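PDB 4WOJ: aspartate semialdehyde dehydrogenase from Francisella tularensis subsp. tularensis, which probably catalyses the NADPH-dependent reductive dephosphorylation of L-aspartyl-4-phosphate to L-aspartate-semialdehyde, a shared step in lysine, methionine and threonine biosynthesis. Local coordinates for residues L273-Q278 against A322-L327; K316-Q321 against D328-R333; T166-S171 against C267-S272; S277-V282 against H345-G350. All blocks are in the same frame, centred on the assembly; numbering follows the deposited sequence. Where two conformers were deposited one is given.

Contact 1 of 4, residues L273-Q278 against A322-L327; sequences LRSHSQ and ANSGTL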
loop_
_atom_site.group_PDB
_atom_site.type_symbol
_atom_site.label_atom_id
_atom_site.label_comp_id
_atom_site.label_asym_id
_atom_site.label_seq_id
_atom_site.Cartn_x
_atom_site.Cartn_y
_atom_site.Cartn_z
ATOM N N LEU B 273 -0.650 -5.519 -10.841
ATOM C CA LEU B 273 -0.906 -5.413 -12.241
ATOM C C LEU B 273 -2.245 -4.772 -12.640
ATOM O O LEU B 273 -2.210 -3.857 -13.458
ATOM C CB LEU B 273 -0.706 -6.761 -12.877
ATOM C CG LEU B 273 0.755 -7.291 -12.848
ATOM C CD1 LEU B 273 0.820 -8.753 -13.299
ATOM C CD2 LEU B 273 1.734 -6.469 -13.679
ATOM N N ARG B 274 -3.400 -5.221 -12.138
ATOM C CA ARG B 274 -4.670 -4.625 -12.592
ATOM C C ARG B 274 -5.743 -4.360 -11.555
ATOM O O ARG B 274 -6.786 -3.818 -11.890
ATOM C CB ARG B 274 -5.295 -5.393 -13.759
ATOM C CG ARG B 274 -5.188 -6.901 -13.697
ATOM C CD ARG B 274 -5.964 -7.547 -14.825
ATOM N NE ARG B 274 -7.324 -7.071 -14.992
ATOM C CZ ARG B 274 -8.096 -7.352 -16.046
ATOM N NH1 ARG B 274 -7.623 -8.116 -17.050
ATOM N NH2 ARG B 274 -9.351 -6.878 -16.112
ATOM N N SER B 275 -5.465 -4.648 -10.297
ATOM C CA SER B 275 -6.414 -4.384 -9.270
ATOM C C SER B 275 -5.979 -3.267 -8.306
ATOM O O SER B 275 -4.850 -3.283 -7.824
ATOM C CB SER B 275 -6.691 -5.657 -8.517
ATOM O OG SER B 275 -7.680 -6.381 -9.205
ATOM N N HIS B 276 -6.855 -2.271 -8.096
ATOM C CA HIS B 276 -6.569 -1.204 -7.126
ATOM C C HIS B 276 -7.084 -1.613 -5.798
ATOM O O HIS B 276 -8.199 -2.096 -5.715
ATOM C CB HIS B 276 -7.179 0.124 -7.506
ATOM C CG HIS B 276 -6.519 0.763 -8.691
ATOM N ND1 HIS B 276 -5.361 0.276 -9.247
ATOM C CD2 HIS B 276 -6.854 1.849 -9.423
ATOM C CE1 HIS B 276 -5.011 1.030 -10.271
ATOM N NE2 HIS B 276 -5.904 1.988 -10.402
ATOM N N SER B 277 -6.240 -1.476 -4.785
ATOM C CA SER B 277 -6.652 -1.714 -3.446
ATOM C C SER B 277 -6.696 -0.385 -2.676
ATOM O O SER B 277 -6.056 0.597 -3.040
ATOM C CB SER B 277 -5.760 -2.714 -2.741
ATOM O OG SER B 277 -5.519 -3.840 -3.538
ATOM N N GLN B 278 -7.473 -0.376 -1.616
ATOM C CA GLN B 278 -7.750 0.843 -0.857
ATOM C C GLN B 278 -8.095 0.493 0.565
ATOM O O GLN B 278 -9.042 -0.236 0.794
ATOM C CB GLN B 278 -8.964 1.587 -1.452
ATOM C CG GLN B 278 -8.655 2.395 -2.685
ATOM C CD GLN B 278 -9.800 3.193 -3.235
ATOM O OE1 GLN B 278 -10.538 2.734 -4.076
ATOM N NE2 GLN B 278 -9.892 4.446 -2.821
ATOM N N ALA B 322 -6.754 -12.368 -6.087
ATOM C CA ALA B 322 -8.073 -12.966 -6.085
ATOM C C ALA B 322 -9.038 -12.266 -7.029
ATOM O O ALA B 322 -9.865 -12.899 -7.638
ATOM C CB ALA B 322 -8.644 -12.956 -4.672
ATOM N N ASN B 323 -8.880 -10.956 -7.132
ATOM C CA ASN B 323 -9.892 -10.089 -7.692
ATOM C C ASN B 323 -9.708 -9.705 -9.151
ATOM O O ASN B 323 -10.674 -9.424 -9.851
ATOM C CB ASN B 323 -9.893 -8.797 -6.884
ATOM C CG ASN B 323 -10.729 -7.743 -7.524
ATOM O OD1 ASN B 323 -10.339 -7.162 -8.551
ATOM N ND2 ASN B 323 -11.908 -7.493 -6.937
ATOM N N SER B 324 -8.460 -9.647 -9.582
ATOM C CA SER B 324 -8.130 -9.275 -10.936
ATOM C C SER B 324 -8.855 -10.155 -12.001
ATOM O O SER B 324 -9.042 -11.344 -11.830
ATOM C CB SER B 324 -6.622 -9.279 -11.112
ATOM O OG SER B 324 -6.042 -8.316 -10.211
ATOM N N GLY B 325 -9.341 -9.523 -13.056
ATOM C CA GLY B 325 -10.201 -10.194 -14.001
ATOM C C GLY B 325 -11.680 -10.234 -13.681
ATOM O O GLY B 325 -12.464 -10.528 -14.559
ATOM N N THR B 326 -12.089 -9.902 -12.449
ATOM C CA THR B 326 -13.488 -10.073 -12.054
ATOM C C THR B 326 -14.193 -8.783 -11.848
ATOM O O THR B 326 -13.570 -7.756 -11.650
ATOM C CB THR B 326 -13.645 -10.814 -10.722
ATOM O OG1 THR B 326 -13.377 -9.915 -9.620
ATOM C CG2 THR B 326 -12.760 -12.066 -10.673
ATOM N N LEU B 327 -15.515 -8.854 -11.821
ATOM C CA LEU B 327 -16.337 -7.690 -11.514
ATOM C C LEU B 327 -16.595 -7.529 -10.015
ATOM O O LEU B 327 -17.311 -6.614 -9.587
ATOM C CB LEU B 327 -17.648 -7.765 -12.298
ATOM C CG LEU B 327 -17.457 -7.518 -13.810
ATOM C CD1 LEU B 327 -18.641 -8.041 -14.601
ATOM C CD2 LEU B 327 -17.277 -6.038 -14.116
#

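Contact 2 of 4, residues K316-Q321 against D328-R333; sequences KYLTPQ and DIAIGR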
loop_
_atom_site.group_PDB
_atom_site.type_symbol
_atom_site.label_atom_id
_atom_site.label_comp_id
_atom_site.label_asym_id
_atom_site.label_seq_id
_atom_site.Cartn_x
_atom_site.Cartn_y
_atom_site.Cartn_z
ATOM N N LYS B 316 -7.062 -15.060 1.164
ATOM C CA LYS B 316 -7.484 -15.698 -0.084
ATOM C C LYS B 316 -8.318 -14.819 -1.022
ATOM O O LYS B 316 -8.143 -14.866 -2.236
ATOM C CB LYS B 316 -8.222 -17.013 0.174
ATOM C CG LYS B 316 -8.379 -17.802 -1.111
ATOM C CD LYS B 316 -8.922 -19.193 -0.898
ATOM C CE LYS B 316 -8.625 -20.067 -2.114
ATOM N NZ LYS B 316 -9.305 -21.377 -1.998
ATOM N N TYR B 317 -9.243 -14.054 -0.469
ATOM C CA TYR B 317 -10.179 -13.264 -1.321
ATOM C C TYR B 317 -9.995 -11.750 -1.356
ATOM O O TYR B 317 -10.424 -11.145 -2.310
ATOM C CB TYR B 317 -11.633 -13.589 -0.973
ATOM C CG TYR B 317 -11.900 -15.067 -1.022
ATOM C CD1 TYR B 317 -11.978 -15.751 -2.259
ATOM C CD2 TYR B 317 -12.034 -15.804 0.158
ATOM C CE1 TYR B 317 -12.204 -17.122 -2.312
ATOM C CE2 TYR B 317 -12.264 -17.170 0.120
ATOM C CZ TYR B 317 -12.339 -17.834 -1.118
ATOM O OH TYR B 317 -12.566 -19.200 -1.134
ATOM N N LEU B 318 -9.395 -11.120 -0.337
ATOM C CA LEU B 318 -9.296 -9.619 -0.329
ATOM C C LEU B 318 -7.986 -9.127 -0.938
ATOM O O LEU B 318 -7.243 -8.428 -0.293
ATOM C CB LEU B 318 -9.460 -9.071 1.077
ATOM C CG LEU B 318 -9.818 -7.596 1.214
ATOM C CD1 LEU B 318 -11.121 -7.266 0.509
ATOM C CD2 LEU B 318 -9.964 -7.289 2.685
ATOM N N THR B 319 -7.676 -9.582 -2.156
ATOM C CA THR B 319 -6.392 -9.357 -2.745
ATOM C C THR B 319 -6.483 -9.212 -4.251
ATOM O O THR B 319 -7.455 -9.652 -4.860
ATOM C CB THR B 319 -5.413 -10.514 -2.458
ATOM O OG1 THR B 319 -5.702 -11.632 -3.322
ATOM C CG2 THR B 319 -5.473 -10.930 -1.012
ATOM N N PRO B 320 -5.477 -8.561 -4.851
ATOM C CA PRO B 320 -5.395 -8.365 -6.279
ATOM C C PRO B 320 -5.375 -9.688 -7.041
ATOM O O PRO B 320 -6.007 -9.818 -8.106
ATOM C CB PRO B 320 -4.048 -7.655 -6.441
ATOM C CG PRO B 320 -3.842 -6.909 -5.182
ATOM C CD PRO B 320 -4.582 -7.639 -4.116
ATOM N N GLN B 321 -4.623 -10.640 -6.494
ATOM C CA GLN B 321 -4.589 -11.978 -7.011
ATOM C C GLN B 321 -5.993 -12.488 -7.151
ATOM O O GLN B 321 -6.390 -13.005 -8.186
ATOM C CB GLN B 321 -3.851 -12.912 -6.049
ATOM C CG GLN B 321 -3.531 -14.274 -6.663
ATOM C CD GLN B 321 -3.183 -15.320 -5.621
ATOM O OE1 GLN B 321 -3.916 -15.507 -4.632
ATOM N NE2 GLN B 321 -2.065 -16.009 -5.831
ATOM N N ASP B 328 -16.010 -8.407 -9.204
ATOM C CA ASP B 328 -16.242 -8.315 -7.770
ATOM C C ASP B 328 -15.560 -7.030 -7.238
ATOM O O ASP B 328 -14.429 -6.666 -7.608
ATOM C CB ASP B 328 -15.722 -9.539 -6.994
ATOM C CG ASP B 328 -16.207 -10.909 -7.553
ATOM O OD1 ASP B 328 -17.323 -11.077 -8.049
ATOM O OD2 ASP B 328 -15.455 -11.889 -7.435
ATOM N N ILE B 329 -16.294 -6.334 -6.390
ATOM C CA ILE B 329 -15.780 -5.250 -5.572
ATOM C C ILE B 329 -15.601 -5.908 -4.204
ATOM O O ILE B 329 -16.550 -6.002 -3.415
ATOM C CB ILE B 329 -16.819 -4.072 -5.515
ATOM C CG1 ILE B 329 -17.108 -3.575 -6.922
ATOM C CG2 ILE B 329 -16.342 -2.920 -4.655
ATOM C CD1 ILE B 329 -15.852 -3.151 -7.673
ATOM N N ALA B 330 -14.417 -6.426 -3.935
ATOM C CA ALA B 330 -14.216 -7.063 -2.641
ATOM C C ALA B 330 -13.971 -5.995 -1.544
ATOM O O ALA B 330 -13.383 -4.939 -1.771
ATOM C CB ALA B 330 -13.088 -8.057 -2.700
ATOM N N ILE B 331 -14.488 -6.261 -0.364
ATOM C CA ILE B 331 -14.366 -5.310 0.739
ATOM C C ILE B 331 -14.409 -6.022 2.048
ATOM O O ILE B 331 -15.305 -6.815 2.304
ATOM C CB ILE B 331 -15.469 -4.271 0.684
ATOM C CG1 ILE B 331 -15.476 -3.441 2.001
ATOM C CG2 ILE B 331 -16.790 -4.915 0.408
ATOM C CD1 ILE B 331 -16.302 -2.207 1.891
ATOM N N GLY B 332 -13.407 -5.791 2.859
ATOM C CA GLY B 332 -13.235 -6.573 4.074
ATOM C C GLY B 332 -12.495 -5.834 5.146
ATOM O O GLY B 332 -12.301 -4.654 5.047
ATOM N N ARG B 333 -12.106 -6.556 6.183
ATOM C CA ARG B 333 -11.423 -5.997 7.306
ATOM C C ARG B 333 -12.320 -4.899 7.907
ATOM O O ARG B 333 -11.846 -3.935 8.459
ATOM C CB ARG B 333 -10.045 -5.467 6.909
ATOM C CG ARG B 333 -9.100 -6.506 6.301
ATOM C CD ARG B 333 -8.739 -7.654 7.234
ATOM N NE ARG B 333 -8.679 -7.225 8.633
ATOM C CZ ARG B 333 -7.650 -6.619 9.235
ATOM N NH1 ARG B 333 -6.536 -6.323 8.580
ATOM N NH2 ARG B 333 -7.746 -6.292 10.528
#

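Contact 3 of 4, residues T166-S171 against C267-S272; sequences TYQAIS and CVRVPS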
loop_
_atom_site.group_PDB
_atom_site.type_symbol
_atom_site.label_atom_id
_atom_site.label_comp_id
_atom_site.label_asym_id
_atom_site.label_seq_id
_atom_site.Cartn_x
_atom_site.Cartn_y
_atom_site.Cartn_z
ATOM N N THR B 166 -4.368 4.447 -1.118
ATOM C CA THR B 166 -4.491 3.533 -2.192
ATOM C C THR B 166 -3.184 2.827 -2.464
ATOM O O THR B 166 -2.110 3.264 -2.046
ATOM C CB THR B 166 -4.936 4.184 -3.491
ATOM O OG1 THR B 166 -3.818 4.823 -4.105
ATOM C CG2 THR B 166 -6.057 5.189 -3.240
ATOM N N TYR B 167 -3.346 1.686 -3.100
ATOM C CA TYR B 167 -2.294 0.741 -3.394
ATOM C C TYR B 167 -2.652 0.419 -4.811
ATOM O O TYR B 167 -3.409 -0.495 -5.071
ATOM C CB TYR B 167 -2.426 -0.502 -2.533
ATOM C CG TYR B 167 -2.321 -0.355 -0.989
ATOM C CD1 TYR B 167 -3.293 0.283 -0.232
ATOM C CD2 TYR B 167 -1.262 -0.942 -0.306
ATOM C CE1 TYR B 167 -3.180 0.385 1.171
ATOM C CE2 TYR B 167 -1.138 -0.861 1.077
ATOM C CZ TYR B 167 -2.102 -0.190 1.816
ATOM O OH TYR B 167 -1.907 -0.126 3.182
ATOM N N GLN B 168 -2.243 1.296 -5.703
ATOM C CA GLN B 168 -2.667 1.283 -7.079
ATOM C C GLN B 168 -1.776 0.553 -8.065
ATOM O O GLN B 168 -0.562 0.721 -8.085
ATOM C CB GLN B 168 -2.748 2.701 -7.571
ATOM C CG GLN B 168 -3.920 3.390 -6.946
ATOM C CD GLN B 168 -4.023 4.809 -7.395
ATOM O OE1 GLN B 168 -4.123 5.728 -6.558
ATOM N NE2 GLN B 168 -4.043 5.014 -8.723
ATOM N N ALA B 169 -2.420 -0.216 -8.912
ATOM C CA ALA B 169 -1.740 -1.084 -9.875
ATOM C C ALA B 169 -1.299 -0.324 -11.128
ATOM O O ALA B 169 -1.767 0.768 -11.452
ATOM C CB ALA B 169 -2.651 -2.219 -10.253
ATOM N N ILE B 170 -0.379 -0.946 -11.842
ATOM C CA ILE B 170 0.330 -0.245 -12.866
ATOM C C ILE B 170 -0.560 -0.070 -14.069
ATOM O O ILE B 170 -0.339 0.821 -14.840
ATOM C CB ILE B 170 1.669 -0.934 -13.190
ATOM C CG1 ILE B 170 2.533 -0.041 -14.078
ATOM C CG2 ILE B 170 1.456 -2.307 -13.867
ATOM C CD1 ILE B 170 2.847 1.330 -13.519
ATOM N N SER B 171 -1.606 -0.880 -14.211
ATOM C CA SER B 171 -2.444 -0.816 -15.416
ATOM C C SER B 171 -3.038 0.523 -15.680
ATOM O O SER B 171 -3.214 0.903 -16.822
ATOM C CB SER B 171 -3.540 -1.879 -15.410
ATOM O OG SER B 171 -4.421 -1.742 -14.350
ATOM N N CYS B 267 -2.479 8.735 -2.722
ATOM C CA CYS B 267 -2.465 7.770 -3.803
ATOM C C CYS B 267 -1.031 7.220 -4.070
ATOM O O CYS B 267 -0.105 7.967 -4.322
ATOM C CB CYS B 267 -3.130 8.382 -5.051
ATOM S SG CYS B 267 -4.912 8.749 -4.867
ATOM N N VAL B 268 -0.880 5.905 -4.032
ATOM C CA VAL B 268 0.426 5.263 -4.092
ATOM C C VAL B 268 0.433 4.169 -5.153
ATOM O O VAL B 268 -0.468 3.341 -5.209
ATOM C CB VAL B 268 0.806 4.617 -2.759
ATOM C CG1 VAL B 268 2.265 4.139 -2.758
ATOM C CG2 VAL B 268 0.578 5.587 -1.569
ATOM N N ARG B 269 1.441 4.208 -6.006
ATOM C CA ARG B 269 1.636 3.195 -6.976
ATOM C C ARG B 269 2.376 2.051 -6.345
ATOM O O ARG B 269 3.363 2.291 -5.603
ATOM C CB ARG B 269 2.455 3.757 -8.141
ATOM C CG ARG B 269 2.454 2.850 -9.314
ATOM C CD ARG B 269 1.094 2.839 -9.947
ATOM N NE ARG B 269 0.920 3.958 -10.848
ATOM C CZ ARG B 269 -0.250 4.329 -11.347
ATOM N NH1 ARG B 269 -1.385 3.720 -10.991
ATOM N NH2 ARG B 269 -0.297 5.345 -12.190
ATOM N N VAL B 270 1.873 0.830 -6.584
ATOM C CA VAL B 270 2.494 -0.421 -6.043
ATOM C C VAL B 270 2.660 -1.450 -7.158
ATOM O O VAL B 270 2.080 -1.255 -8.228
ATOM C CB VAL B 270 1.690 -1.066 -4.892
ATOM C CG1 VAL B 270 1.572 -0.107 -3.703
ATOM C CG2 VAL B 270 0.320 -1.540 -5.377
ATOM N N PRO B 271 3.459 -2.524 -6.924
ATOM C CA PRO B 271 3.758 -3.484 -7.960
ATOM C C PRO B 271 2.663 -4.525 -8.116
ATOM O O PRO B 271 2.933 -5.727 -8.022
ATOM C CB PRO B 271 5.068 -4.157 -7.476
ATOM C CG PRO B 271 5.518 -3.387 -6.283
ATOM C CD PRO B 271 4.301 -2.750 -5.737
ATOM N N SER B 272 1.443 -4.044 -8.346
ATOM C CA SER B 272 0.331 -4.868 -8.749
ATOM C C SER B 272 0.073 -4.621 -10.221
ATOM O O SER B 272 0.469 -3.615 -10.768
ATOM C CB SER B 272 -0.924 -4.487 -7.955
ATOM O OG SER B 272 -0.806 -4.904 -6.626
HETATM O O HOH W 1 -3.482 -3.362 -5.597
HETATM O O HOH W 2 -3.986 4.131 -11.793
#

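Contact 4 of 4, residues S277-V282 against H345-G350; sequences SQALTV and HCFTVG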
loop_
_atom_site.group_PDB
_atom_site.type_symbol
_atom_site.label_atom_id
_atom_site.label_comp_id
_atom_site.label_asym_id
_atom_site.label_seq_id
_atom_site.Cartn_x
_atom_site.Cartn_y
_atom_site.Cartn_z
ATOM N N SER B 277 -6.240 -1.476 -4.785
ATOM C CA SER B 277 -6.652 -1.714 -3.446
ATOM C C SER B 277 -6.696 -0.385 -2.676
ATOM O O SER B 277 -6.056 0.597 -3.040
ATOM C CB SER B 277 -5.760 -2.714 -2.741
ATOM O OG SER B 277 -5.519 -3.840 -3.538
ATOM N N GLN B 278 -7.473 -0.376 -1.616
ATOM C CA GLN B 278 -7.750 0.843 -0.857
ATOM C C GLN B 278 -8.095 0.493 0.565
ATOM O O GLN B 278 -9.042 -0.236 0.794
ATOM C CB GLN B 278 -8.964 1.587 -1.452
ATOM C CG GLN B 278 -8.655 2.395 -2.685
ATOM C CD GLN B 278 -9.800 3.193 -3.235
ATOM O OE1 GLN B 278 -10.538 2.734 -4.076
ATOM N NE2 GLN B 278 -9.892 4.446 -2.821
ATOM N N ALA B 279 -7.349 1.076 1.495
ATOM C CA ALA B 279 -7.706 1.157 2.892
ATOM C C ALA B 279 -8.536 2.426 3.183
ATOM O O ALA B 279 -8.098 3.543 2.995
ATOM C CB ALA B 279 -6.458 1.144 3.741
ATOM N N LEU B 280 -9.750 2.230 3.668
ATOM C CA LEU B 280 -10.672 3.292 3.848
ATOM C C LEU B 280 -10.861 3.507 5.310
ATOM O O LEU B 280 -10.940 2.562 6.079
ATOM C CB LEU B 280 -12.005 2.983 3.197
ATOM C CG LEU B 280 -11.985 2.756 1.695
ATOM C CD1 LEU B 280 -13.425 2.690 1.241
ATOM C CD2 LEU B 280 -11.259 3.818 0.903
ATOM N N THR B 281 -10.889 4.778 5.694
ATOM C CA THR B 281 -11.296 5.166 7.043
ATOM C C THR B 281 -12.432 6.135 6.855
ATOM O O THR B 281 -12.270 7.201 6.274
ATOM C CB THR B 281 -10.131 5.769 7.813
ATOM O OG1 THR B 281 -9.045 4.820 7.843
ATOM C CG2 THR B 281 -10.527 6.092 9.237
ATOM N N VAL B 282 -13.610 5.715 7.271
ATOM C CA VAL B 282 -14.847 6.411 6.918
ATOM C C VAL B 282 -15.496 6.938 8.185
ATOM O O VAL B 282 -15.710 6.153 9.134
ATOM C CB VAL B 282 -15.852 5.498 6.228
ATOM C CG1 VAL B 282 -17.032 6.300 5.747
ATOM C CG2 VAL B 282 -15.211 4.784 5.028
ATOM N N HIS B 345 -13.259 1.331 9.790
ATOM C CA HIS B 345 -12.226 0.987 8.794
ATOM C C HIS B 345 -12.644 -0.199 7.973
ATOM O O HIS B 345 -13.355 -1.078 8.463
ATOM C CB HIS B 345 -10.938 0.588 9.492
ATOM C CG HIS B 345 -10.472 1.578 10.514
ATOM N ND1 HIS B 345 -9.734 2.698 10.192
ATOM C CD2 HIS B 345 -10.633 1.613 11.859
ATOM C CE1 HIS B 345 -9.452 3.370 11.287
ATOM N NE2 HIS B 345 -9.974 2.725 12.313
ATOM N N CYS B 346 -12.165 -0.248 6.733
ATOM C CA CYS B 346 -12.312 -1.397 5.882
ATOM C C CYS B 346 -11.249 -1.286 4.837
ATOM O O CYS B 346 -10.575 -0.283 4.789
ATOM C CB CYS B 346 -13.686 -1.476 5.224
ATOM S SG CYS B 346 -14.167 -0.053 4.250
ATOM N N PHE B 347 -11.080 -2.363 4.068
ATOM C CA PHE B 347 -10.114 -2.477 2.965
ATOM C C PHE B 347 -10.847 -3.066 1.779
ATOM O O PHE B 347 -11.521 -4.050 1.928
ATOM C CB PHE B 347 -8.959 -3.421 3.339
ATOM C CG PHE B 347 -7.769 -3.360 2.420
ATOM C CD1 PHE B 347 -6.809 -2.395 2.562
ATOM C CD2 PHE B 347 -7.566 -4.351 1.432
ATOM C CE1 PHE B 347 -5.703 -2.365 1.725
ATOM C CE2 PHE B 347 -6.470 -4.330 0.600
ATOM C CZ PHE B 347 -5.529 -3.328 0.741
ATOM N N THR B 348 -10.681 -2.486 0.602
ATOM C CA THR B 348 -11.358 -2.953 -0.591
ATOM C C THR B 348 -10.426 -3.119 -1.750
ATOM O O THR B 348 -9.366 -2.521 -1.808
ATOM C CB THR B 348 -12.545 -2.015 -1.019
ATOM O OG1 THR B 348 -13.093 -2.505 -2.250
ATOM C CG2 THR B 348 -12.110 -0.591 -1.186
ATOM N N VAL B 349 -10.830 -3.977 -2.667
ATOM C CA VAL B 349 -10.061 -4.285 -3.846
ATOM C C VAL B 349 -11.020 -4.461 -5.022
ATOM O O VAL B 349 -12.044 -5.141 -4.898
ATOM C CB VAL B 349 -9.312 -5.611 -3.700
ATOM C CG1 VAL B 349 -8.445 -5.894 -4.931
ATOM C CG2 VAL B 349 -8.464 -5.613 -2.441
ATOM N N GLY B 350 -10.680 -3.848 -6.158
ATOM C CA GLY B 350 -11.402 -4.064 -7.418
ATOM C C GLY B 350 -10.550 -3.848 -8.630
ATOM O O GLY B 350 -9.440 -3.323 -8.538
HETATM O O HOH W 3 -8.418 1.602 7.330
#

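Contact 1 of 4, residues L273-Q278 against A322-L327
Ser275 and Asn323 supply the polar link: Ser275 OG donates a hydrogen bond of 2.8 Å to Asn323 OD1 in one of the two conformers deposited for Asn323. The donor sits 29° off the carbonyl plane, so the oxygen is approached obliquely. With CG swung anti to the main-chain nitrogen (chi1 170°), the amide reaches across to Ser275, while its ND2 is bonded to Asp328 O, which fixes its rotation. Ser324 OG lies 2.7 Å from Ser275 OG and is itself bonded to Pro320 O.

The backbone at the end of helix 320-323 forms a type II beta turn from Asn323 to Thr326, where Asn323 O accepts both Thr326 N at 3.0 Å and Thr326 OG1 at 2.8 Å. Gly325 takes the positive phi (86°) of that turn. Facing it is the start of strand 275-284, with His276, the predicted proton acceptor, directing its CB away from the turn.

Van der Waals contact comes from Arg274, whose CG rests 3.8 Å from Ser324 CB. Farther out, Gly325 N lies over one guanidinium face, 3.6 Å above the plane and offset toward the rim. Asp351 OD2 joins the two segments, salt-bridged to Arg274 NE and hydrogen-bonded to Gly325 N.

Contact 2 of 4, residues K316-Q321 against D328-R333
Leu318 meets the strand at Gly332 largely through two methyl groups lying on main-chain atoms, and the segments join without a polar bond between them. Leu318 alone contributes 93 of the 182 Å² buried here. The residue is the centre of an inverse gamma turn, closed by a weak bond from Thr319 N to Tyr317 O, and it links helix 311-317 to helix 320-323. This tight link between two helices packs against strand 329-336, which runs between strands 343-351 and 304-307 in the mixed sheet of the dimerisation domain.

The torsions explain the reach. CG stands anti to the main-chain nitrogen (chi1 -161°), which carries the branched end toward the strand although the CB does not point straight at it. CD1 then lies against consecutive peptide groups, 3.6 Å from both Ile331 N and Gly332 N. Its apolar side-chain partner is Ala330, whose CB directs toward the helices and comes to 3.8 Å from CD1. That same Ala330 CB is also the strand atom nearest to Tyr317 O, at 4.1 Å. Phe347 and Ile307, from the flanking strands, also touch Leu318, placing the methyls in a buried apolar setting.

Arg333, still within the strand, has a positive phi (58°). Its guanidinium leaves the contact: NE bonds Asn309 OD1, and NH2 forms a salt bridge with Glu244 of the second subunit. The other Leu318 methyl covers this part of the strand, with CD2 3.6 Å from Gly332 CA, where no side chain intervenes, and 3.8 Å from Arg333 CG.

Contact 3 of 4, residues T166-S171 against C267-S272
Gln168 sits at the tight centre of the contact, where its backbone forms a single bridge with Arg269. Gln168 N donates to Val268 O at 2.8 Å in a bond that is straight at both ends, 169° at the hydrogen and 170° at the carbonyl. On the other side of the bridge, Val270 N reaches Gln168 O at 2.9 Å. The pairing goes no further than this one bridge: Pro271 centres an inverse gamma turn, and Ile170 N next meets Ser272 O at 3.0 Å. Between these buried residues a water joins Tyr167 O to Ser272 OG.

A side chain extends the grip at the start. Thr166 OG1 accepts from Val268 N at 3.1 Å and donates a hydrogen bond to Gln168 OE1, using an in-plane lone pair of the amide. With a chi1 of 79°, OG1 is wedged between main-chain nitrogen and carbonyl carbon.

The looser side lies around Arg269, the partly exposed member. Its chain, bent at two torsions, brings NH1 to 3.0 Å from Ala169 O. A second water, in the guanidinium plane, accepts from NH1 and, weakly, from Gln168 NE2.

Tyr167 stacks on Tyr167 of the second subunit, so the strand end lies at the dimer interface. It also borders the predicted active site: the Gln168 side chain is about 5 Å from that of Cys141, and the Ala169 side chain about 4 Å from that of His276.

Contact 4 of 4, residues S277-V282 against H345-G350
Strand 277-282 runs antiparallel to strand 345-350, their directions 161° apart, with Gln278-Thr348 and Leu280-Cys346 as hydrogen-bonded pairs and Ser277-Val349, Ala279-Phe347 and Thr281-His345 as non-hydrogen-bonded pairs. Both hydrogen-bonded pairs close two-bond rings, the shortest link being Thr348 N to Gln278 O at 2.8 Å.

Phe347 lies on the face it shares with Ser277, Ala279, Thr281, His345 and Val349. Its CG is trans to the main-chain nitrogen (chi1 -167°), which leans the ring across to the neighbouring strand: CZ comes to 3.5 Å from Ser277 CB and CD1 to 3.7 Å from Ala279 CB, while Gln278 O lies over one ring face. Tyr167 meets this ring edge-to-face. Farther along, Thr281 and His345 lie side by side, and His345 ND1 donates to Thr281 OG1 at 3.2 Å, with the oxygen near the imidazole plane. Both have second partners: His345 NE2 bonds Ser337 OG, and Thr281 OG1 bonds Asn163 of the second subunit.

On the reverse face the contacts are mostly apolar. Gln278 CB rests 3.8 Å from Thr348 CG2, and Leu280 CB lies 3.9 Å from Cys346 SG. The polar ends turn elsewhere, Gln278 NE2 to Ser164 OG and Thr348 OG1 to Ala330 O.

These are the central strands of the mixed sheet in the dimerisation domain, a GAPDH-like C-terminal fold: the Phe347 face meets Leu228 and Ile266 of the second subunit, and the Gln278 face packs on helix 141-149, which begins with the predicted catalytic Cys141.

From the N terminus, contact 3 comes first, closing the long excursion, nearly half of it helix, between 166-171 and 267-272 before any other contact opens. Contact 1 begins at the next residue, and contact 4 starts from the same strand, sharing Ser277 and Gln278; its larger loop ends at 345-350. Contact 2 is a short local closure that lies wholly within contact 4's loop and crosses contact 1, since their segments alternate along the chain. Within one sheet, strand 275-284 lies between strand 159-167 of contact 3 and strand 343-351 of contact 4, with strand 329-336 of contact 2 beyond. Contacts 1 and 2 bring helix 320-323 and its flanking turns onto that sheet.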